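Local atomic coordinates of periplasmic binding protein (Veillonella parvula, PDB entry 4N01), a protein that probably captures a small solute, perhaps an iron-siderophore-type ligand, in the periplasm and delivers it to a membrane transporter. Residues L327-I331 / H332-V336. Sequence-based numbering, arbitrary orientation.
Sequences LAEEI and HGIKV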
loop_
_atom_site.group_PDB
_atom_site.type_symbol
_atom_site.label_atom_id
_atom_site.label_comp_id
_atom_site.label_asym_id
_atom_site.label_seq_id
_atom_site.Cartn_x
_atom_site.Cartn_y
_atom_site.Cartn_z
ATOM N N LEU A 327 11.184 -10.572 1.643
ATOM C CA LEU A 327 12.168 -9.749 0.956
ATOM C C LEU A 327 13.498 -9.819 1.688
ATOM O O LEU A 327 14.546 -9.893 1.054
ATOM C CB LEU A 327 11.694 -8.292 0.858
ATOM C CG LEU A 327 10.526 -8.019 -0.098
ATOM C CD1 LEU A 327 10.010 -6.591 0.038
ATOM C CD2 LEU A 327 10.965 -8.250 -1.502
ATOM N N ALA A 328 13.447 -9.833 3.023
ATOM C CA ALA A 328 14.660 -9.940 3.826
ATOM C C ALA A 328 15.376 -11.253 3.540
ATOM O O ALA A 328 16.611 -11.319 3.526
ATOM C CB ALA A 328 14.330 -9.828 5.313
ATOM N N GLU A 329 14.608 -12.307 3.307
ATOM C CA GLU A 329 15.215 -13.606 3.086
ATOM C C GLU A 329 15.859 -13.614 1.710
ATOM O O GLU A 329 16.983 -14.095 1.537
ATOM C CB GLU A 329 14.178 -14.726 3.232
ATOM C CG GLU A 329 13.657 -14.867 4.659
ATOM C CD GLU A 329 12.714 -16.038 4.839
ATOM O OE1 GLU A 329 12.168 -16.532 3.827
ATOM O OE2 GLU A 329 12.523 -16.467 6.000
ATOM N N GLU A 330 15.162 -13.042 0.740
ATOM C CA GLU A 330 15.653 -13.035 -0.632
ATOM C C GLU A 330 16.853 -12.110 -0.846
ATOM O O GLU A 330 17.767 -12.449 -1.598
ATOM C CB GLU A 330 14.504 -12.719 -1.603
ATOM C CG GLU A 330 13.540 -13.906 -1.790
ATOM C CD GLU A 330 12.266 -13.557 -2.548
ATOM O OE1 GLU A 330 12.061 -12.365 -2.856
ATOM O OE2 GLU A 330 11.460 -14.475 -2.824
ATOM N N ILE A 331 16.862 -10.959 -0.180
ATOM C CA ILE A 331 17.936 -9.969 -0.363
ATOM C C ILE A 331 19.185 -10.320 0.439
ATOM O O ILE A 331 20.313 -10.187 -0.043
ATOM C CB ILE A 331 17.440 -8.557 0.017
ATOM C CG1 ILE A 331 16.399 -8.096 -1.004
ATOM C CG2 ILE A 331 18.586 -7.542 0.078
ATOM C CD1 ILE A 331 15.638 -6.853 -0.596
ATOM N N HIS A 332 18.978 -10.819 1.651
ATOM C CA HIS A 332 20.084 -11.043 2.579
ATOM C C HIS A 332 20.436 -12.511 2.782
ATOM O O HIS A 332 21.409 -12.824 3.466
ATOM C CB HIS A 332 19.744 -10.418 3.921
ATOM C CG HIS A 332 19.645 -8.920 3.876
ATOM N ND1 HIS A 332 20.750 -8.109 3.758
ATOM C CD2 HIS A 332 18.569 -8.099 3.943
ATOM C CE1 HIS A 332 20.361 -6.840 3.759
ATOM N NE2 HIS A 332 19.048 -6.810 3.867
ATOM N N GLY A 333 19.643 -13.410 2.208
ATOM C CA GLY A 333 19.935 -14.837 2.280
ATOM C C GLY A 333 19.748 -15.449 3.659
ATOM O O GLY A 333 20.352 -16.474 3.968
ATOM N N ILE A 334 18.922 -14.824 4.491
ATOM C CA ILE A 334 18.613 -15.369 5.808
ATOM C C ILE A 334 17.395 -16.281 5.738
ATOM O O ILE A 334 16.643 -16.271 4.759
ATOM C CB ILE A 334 18.265 -14.264 6.835
ATOM C CG1 ILE A 334 16.986 -13.526 6.415
ATOM C CG2 ILE A 334 19.409 -13.304 7.004
ATOM C CD1 ILE A 334 16.375 -12.642 7.508
ATOM N N LYS A 335 17.202 -17.063 6.791
ATOM C CA LYS A 335 15.916 -17.694 7.051
ATOM C C LYS A 335 15.395 -17.134 8.371
ATOM O O LYS A 335 16.100 -17.177 9.377
ATOM C CB LYS A 335 16.055 -19.216 7.147
ATOM C CG LYS A 335 15.796 -19.970 5.846
ATOM C CD LYS A 335 16.964 -19.857 4.875
ATOM C CE LYS A 335 16.770 -20.760 3.665
ATOM N NZ LYS A 335 15.429 -20.581 3.040
ATOM N N VAL A 336 14.180 -16.593 8.370
ATOM C CA VAL A 336 13.559 -16.133 9.615
ATOM C C VAL A 336 12.264 -16.888 9.914
ATOM O O VAL A 336 12.249 -17.819 10.721
ATOM C CB VAL A 336 13.291 -14.608 9.599
ATOM C CG1 VAL A 336 12.768 -14.174 8.245
ATOM C CG2 VAL A 336 12.306 -14.217 10.696
#
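Glu329 and Val336 meet through a hydrogen bond from Val336 N to Glu329 OE2, 2.9 Å long and nearly straight at 171°. The amide reaches the oxygen on its anti side, tilted 22° from the carboxylate plane. Glu329 CG stands anti to the carbonyl carbon (chi1 -67°) and the chain beyond runs extended, which carries OE2 out to the backbone of the C-terminal tail. Two backbone bonds mark the helix end: His332 N to Ala328 O, at 3.1 Å, and a weak one from Gly333 N to Glu329 O. Gly333 then leaves the helix with positive phi, as in many helix C-caps, and the chain doubles back beside Glu329.

Apolar contacts follow the turn. Ile334 CD1 lies 4.1 Å from Ala328 CB, extending a surface shared with Leu203 of helix 182-203. Ile331 CG2 sits over the centre of one His332 ring face, 3.9 Å from the centroid, a CH-pi contact; His332 NE2 is hydrogen-bonded to Ile236 O, fixing the ring's rotation.

Were the carboxylate removed, as by an alanine at Glu329, Val336 N is likely to lose this acceptor and the tail to swing more freely. A single carboxylate thus ties the last modelled residue to the C-terminal helix, while hydrophobic contacts seat the turn against helix 182-203.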